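Local coordinates for protein N-acetyltransferase (Staphylococcus aureus subsp. aureus, PDB 4LUA) that probably transfers an acetyl group from acetyl-coenzyme A to an amine substrate, as GNAT-family N-acetyltransferases do, at residues 102-105 with 106-109; 16-19 with 20-24. One frame throughout, in Å; residues are numbered along the deposited sequence. Where two conformers were deposited one is given.

Contact 1. Residues 102-105 with 106-109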
loop_
_atom_site.group_PDB
_atom_site.type_symbol
_atom_site.label_atom_id
_atom_site.label_comp_id
_atom_site.label_asym_id
_atom_site.label_seq_id
_atom_site.Cartn_x
_atom_site.Cartn_y
_atom_site.Cartn_z
ATOM N N LEU A 102 -3.538 -7.236 6.320
ATOM C CA LEU A 102 -3.953 -5.947 5.760
ATOM C C LEU A 102 -4.383 -6.039 4.276
ATOM O O LEU A 102 -5.463 -5.549 3.880
ATOM C CB LEU A 102 -2.809 -4.906 5.936
ATOM C CG LEU A 102 -3.115 -3.530 5.354
ATOM C CD1 LEU A 102 -4.399 -2.855 5.943
ATOM C CD2 LEU A 102 -1.916 -2.654 5.670
ATOM N N ILE A 103 -3.570 -6.675 3.417
ATOM C CA ILE A 103 -3.899 -6.733 1.994
ATOM C C ILE A 103 -5.098 -7.685 1.796
ATOM O O ILE A 103 -5.953 -7.427 0.940
ATOM C CB ILE A 103 -2.653 -7.131 1.184
ATOM C CG1 ILE A 103 -1.506 -6.142 1.423
ATOM C CG2 ILE A 103 -3.035 -7.229 -0.281
ATOM C CD1 ILE A 103 -1.887 -4.617 1.127
ATOM N N ASN A 104 -5.214 -8.775 2.580
ATOM C CA ASN A 104 -6.435 -9.612 2.459
ATOM C C ASN A 104 -7.699 -8.807 2.823
ATOM O O ASN A 104 -8.776 -8.948 2.187
ATOM C CB ASN A 104 -6.369 -10.877 3.315
ATOM C CG ASN A 104 -5.768 -12.042 2.564
ATOM O OD1 ASN A 104 -6.082 -12.259 1.394
ATOM N ND2 ASN A 104 -4.923 -12.833 3.248
ATOM N N PHE A 105 -7.560 -7.955 3.860
ATOM C CA PHE A 105 -8.667 -7.066 4.155
ATOM C C PHE A 105 -8.985 -6.146 2.986
ATOM O O PHE A 105 -10.182 -5.985 2.669
ATOM C CB PHE A 105 -8.396 -6.265 5.466
ATOM C CG PHE A 105 -9.184 -4.995 5.535
ATOM C CD1 PHE A 105 -10.458 -4.969 6.038
ATOM C CD2 PHE A 105 -8.629 -3.842 4.989
ATOM C CE1 PHE A 105 -11.220 -3.777 6.061
ATOM C CE2 PHE A 105 -9.358 -2.712 4.906
ATOM C CZ PHE A 105 -10.682 -2.663 5.437
ATOM N N ILE A 106 -7.960 -5.542 2.370
ATOM C CA ILE A 106 -8.208 -4.662 1.223
ATOM C C ILE A 106 -8.925 -5.400 0.071
ATOM O O ILE A 106 -9.874 -4.843 -0.526
ATOM C CB ILE A 106 -6.917 -3.942 0.776
ATOM C CG1 ILE A 106 -6.534 -2.977 1.872
ATOM C CG2 ILE A 106 -7.154 -3.252 -0.580
ATOM C CD1 ILE A 106 -5.218 -2.217 1.603
ATOM N N ILE A 107 -8.514 -6.640 -0.224
ATOM C CA ILE A 107 -9.212 -7.428 -1.242
ATOM C C ILE A 107 -10.683 -7.559 -0.886
ATOM O O ILE A 107 -11.595 -7.331 -1.746
ATOM C CB ILE A 107 -8.607 -8.835 -1.378
ATOM C CG1 ILE A 107 -7.209 -8.752 -1.995
ATOM C CG2 ILE A 107 -9.479 -9.709 -2.271
ATOM C CD1 ILE A 107 -6.313 -10.041 -1.745
ATOM N N ASN A 108 -10.989 -7.916 0.388
ATOM C CA ASN A 108 -12.432 -8.002 0.710
ATOM C C ASN A 108 -13.186 -6.673 0.705
ATOM O O ASN A 108 -14.332 -6.607 0.321
ATOM C CB ASN A 108 -12.636 -8.693 2.092
ATOM C CG ASN A 108 -12.343 -10.161 2.033
ATOM O OD1 ASN A 108 -12.975 -10.884 1.261
ATOM N ND2 ASN A 108 -11.362 -10.624 2.821
ATOM N N TYR A 109 -12.536 -5.610 1.188
ATOM C CA TYR A 109 -13.137 -4.291 1.147
ATOM C C TYR A 109 -13.495 -3.938 -0.288
ATOM O O TYR A 109 -14.598 -3.449 -0.605
ATOM C CB TYR A 109 -12.163 -3.280 1.777
ATOM C CG TYR A 109 -12.664 -1.870 1.648
ATOM C CD1 TYR A 109 -13.404 -1.293 2.677
ATOM C CD2 TYR A 109 -12.380 -1.136 0.491
ATOM C CE1 TYR A 109 -13.917 -0.001 2.532
ATOM C CE2 TYR A 109 -12.874 0.141 0.318
ATOM C CZ TYR A 109 -13.638 0.704 1.348
ATOM O OH TYR A 109 -14.145 1.997 1.241
#
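The Phe105 ring carries CB of Tyr109 over one face, Phe105 CZ lying 4.0 Å from Tyr109 CB, while the carbonyl oxygen of Leu102 sits at the ring edge and in its plane. The two aromatic side chains, one helical turn apart, run side by side and point the same way, and Tyr109 CD1 is 4.1 Å from Phe105 CZ. Phe105 has CG anti to the backbone N (chi1 157°), which lays the ring along the carbonyl side of its own residue, toward Tyr109. Ile106 crosses Phe105 at about a right angle, with Phe105 CD2 3.9 Å from Ile106 CG1. Ile106 is extended beyond CG1 (chi2 177°), which carries its CD1 to 4.1 Å from Ile103 CD1; the same methyl more loosely meets CD1 of Leu102. Asn104 and Ile107 lie alongside each other, OD1 of Asn104 being 3.9 Å from Ile107 CD1. Beneath the side chains run four i to i+4 backbone hydrogen bonds, the regular alpha-helical pattern; the shortest joins Tyr109 N to Phe105 O at 2.8 Å with an N-H...O angle of 166°. In helix 96-112, the side carrying Leu102, Ile106 and Tyr109 lies on strands 55-62 and 65-75, where Phe58 makes edge-to-face contacts with the rings of both Phe105 and Tyr109. Ile103 packs against Phe132 and Tyr133 of helix 127-135, and Ile107 against Phe138 just beyond that helix.

Contact 2. Residues 16-19 with 20-24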
loop_
_atom_site.group_PDB
_atom_site.type_symbol
_atom_site.label_atom_id
_atom_site.label_comp_id
_atom_site.label_asym_id
_atom_site.label_seq_id
_atom_site.Cartn_x
_atom_site.Cartn_y
_atom_site.Cartn_z
ATOM N N ASN A 16 -1.141 12.965 12.869
ATOM C CA ASN A 16 0.055 12.879 13.720
ATOM C C ASN A 16 0.639 11.476 13.753
ATOM O O ASN A 16 1.841 11.280 13.426
ATOM C CB ASN A 16 -0.214 13.442 15.133
ATOM C CG ASN A 16 -0.487 14.939 15.106
ATOM O OD1 ASN A 16 -0.012 15.626 14.190
ATOM N ND2 ASN A 16 -1.259 15.457 16.100
ATOM N N GLU A 17 -0.254 10.505 13.984
ATOM C CA GLU A 17 0.165 9.123 14.131
ATOM C C GLU A 17 0.637 8.577 12.780
ATOM O O GLU A 17 1.647 7.813 12.703
ATOM C CB GLU A 17 -0.992 8.301 14.725
ATOM C CG GLU A 17 -1.333 8.644 16.211
ATOM C CD GLU A 17 -2.058 9.987 16.451
ATOM O OE1 GLU A 17 -2.785 10.501 15.553
ATOM O OE2 GLU A 17 -1.919 10.525 17.583
ATOM N N TYR A 18 -0.061 8.987 11.720
ATOM C CA TYR A 18 0.268 8.446 10.406
ATOM C C TYR A 18 1.667 8.947 10.126
ATOM O O TYR A 18 2.569 8.197 9.669
ATOM C CB TYR A 18 -0.742 8.935 9.377
ATOM C CG TYR A 18 -0.517 8.354 7.990
ATOM C CD1 TYR A 18 -1.197 7.232 7.584
ATOM C CD2 TYR A 18 0.362 8.978 7.107
ATOM C CE1 TYR A 18 -0.976 6.715 6.318
ATOM C CE2 TYR A 18 0.578 8.490 5.846
ATOM C CZ TYR A 18 -0.102 7.348 5.455
ATOM O OH TYR A 18 0.128 6.799 4.186
ATOM N N LYS A 19 1.886 10.219 10.445
ATOM C CA LYS A 19 3.123 10.804 9.985
ATOM C C LYS A 19 4.252 10.180 10.800
ATOM O O LYS A 19 5.347 9.911 10.249
ATOM C CB LYS A 19 3.077 12.336 10.173
ATOM C CG LYS A 19 4.343 13.046 9.727
ATOM C CD LYS A 19 4.169 14.578 9.815
ATOM C CE LYS A 19 5.519 15.212 9.820
ATOM N NZ LYS A 19 5.440 16.696 9.946
ATOM N N ARG A 20 3.953 9.814 12.057
ATOM C CA ARG A 20 5.003 9.212 12.866
ATOM C C ARG A 20 5.335 7.836 12.299
ATOM O O ARG A 20 6.520 7.448 12.246
ATOM C CB ARG A 20 4.539 9.083 14.307
ATOM C CG ARG A 20 5.514 8.420 15.273
ATOM C CD ARG A 20 4.868 8.360 16.667
ATOM N NE ARG A 20 4.220 9.637 17.018
ATOM C CZ ARG A 20 2.922 9.788 17.316
ATOM N NH1 ARG A 20 2.104 8.731 17.330
ATOM N NH2 ARG A 20 2.434 11.001 17.604
ATOM N N LEU A 21 4.310 7.110 11.864
ATOM C CA LEU A 21 4.619 5.753 11.384
ATOM C C LEU A 21 5.447 5.807 10.106
ATOM O O LEU A 21 6.492 5.098 9.938
ATOM C CB LEU A 21 3.323 5.001 11.061
ATOM C CG LEU A 21 3.493 3.663 10.323
ATOM C CD1 LEU A 21 4.011 2.613 11.320
ATOM C CD2 LEU A 21 2.119 3.262 9.708
ATOM N N VAL A 22 4.960 6.593 9.144
ATOM C CA VAL A 22 5.612 6.552 7.836
ATOM C C VAL A 22 7.019 7.130 7.875
ATOM O O VAL A 22 7.904 6.629 7.144
ATOM C CB VAL A 22 4.779 7.144 6.668
ATOM C CG1 VAL A 22 3.362 6.420 6.569
ATOM C CG2 VAL A 22 4.634 8.657 6.825
ATOM N N SER A 23 7.257 8.128 8.719
ATOM C CA SER A 23 8.610 8.641 8.829
ATOM C C SER A 23 9.502 7.651 9.580
ATOM O O SER A 23 10.697 7.593 9.311
ATOM C CB SER A 23 8.641 10.030 9.466
ATOM O OG SER A 23 8.062 10.013 10.753
ATOM N N THR A 24 8.930 6.837 10.474
ATOM C CA THR A 24 9.774 5.928 11.259
ATOM C C THR A 24 10.098 4.648 10.466
ATOM O O THR A 24 11.233 4.164 10.402
ATOM C CB THR A 24 9.116 5.577 12.595
ATOM O OG1 THR A 24 9.003 6.777 13.381
ATOM C CG2 THR A 24 9.982 4.588 13.345
HETATM O O HOH W 1 2.309 6.329 15.043
#
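Val22 places its CG1 methyl over one face of the Tyr18 ring, a CH-pi contact 3.9 Å from the ring centroid and 27° off its normal; the closest ring atom is Tyr18 CE2, 3.5 Å from Val22 CG1. The same two residues are joined by the backbone hydrogen bond from Val22 N to Tyr18 O. Toward solvent, Arg20 lies alongside Glu17, and a bend at chi3 (-45°) folds its guanidinium back, bringing Arg20 NH1 to 3.6 Å from Glu17 CG. Carbonyl O of Asn16 lies above one face of that group, offset toward its rim. A water donates to Glu17 O and weakly accepts from Arg20 NH1. Lys19 O takes two bonds from Ser23, from N and, at 2.8 Å, from OG, which arrive from opposite faces of the carbonyl plane; Thr24 N and OG1 grip Arg20 O likewise. Further out, Met39, Ile44 and Tyr88 help enclose Tyr18, Phe90 touches Val22, and Lys19 NZ makes a salt bridge to Asp41. In the conformer given, Glu17 OE2 is 4.4 Å from Arg20 NH2, beyond a salt bridge, so any attraction between them is probably weak, and doubtful because Glu17 has a second conformer.

How the contacts relate
Each contact spans about two turns of its own helix, 102-105 with 106-109 on helix 96-112 and 16-19 with 20-24 on helix 15-25; their centres are about 22 Å apart and they do not touch. Contact 1 lies nearer the middle of the chain, its centre about 11 Å from that of the chain, against about 15 Å for contact 2, and is mostly aliphatic and aromatic. Contact 2 has more exposed residues and adds charged groups, hydroxyls and a water to one buried aromatic-aliphatic CH-pi pair. They share a support: each helix packs on strand 65-75, contact 1 through Ala70 and Leu72, contact 2 through Leu66 and Thr69. Contact 1 also reaches strand 55-62, whereas contact 2 reaches strand 83-91.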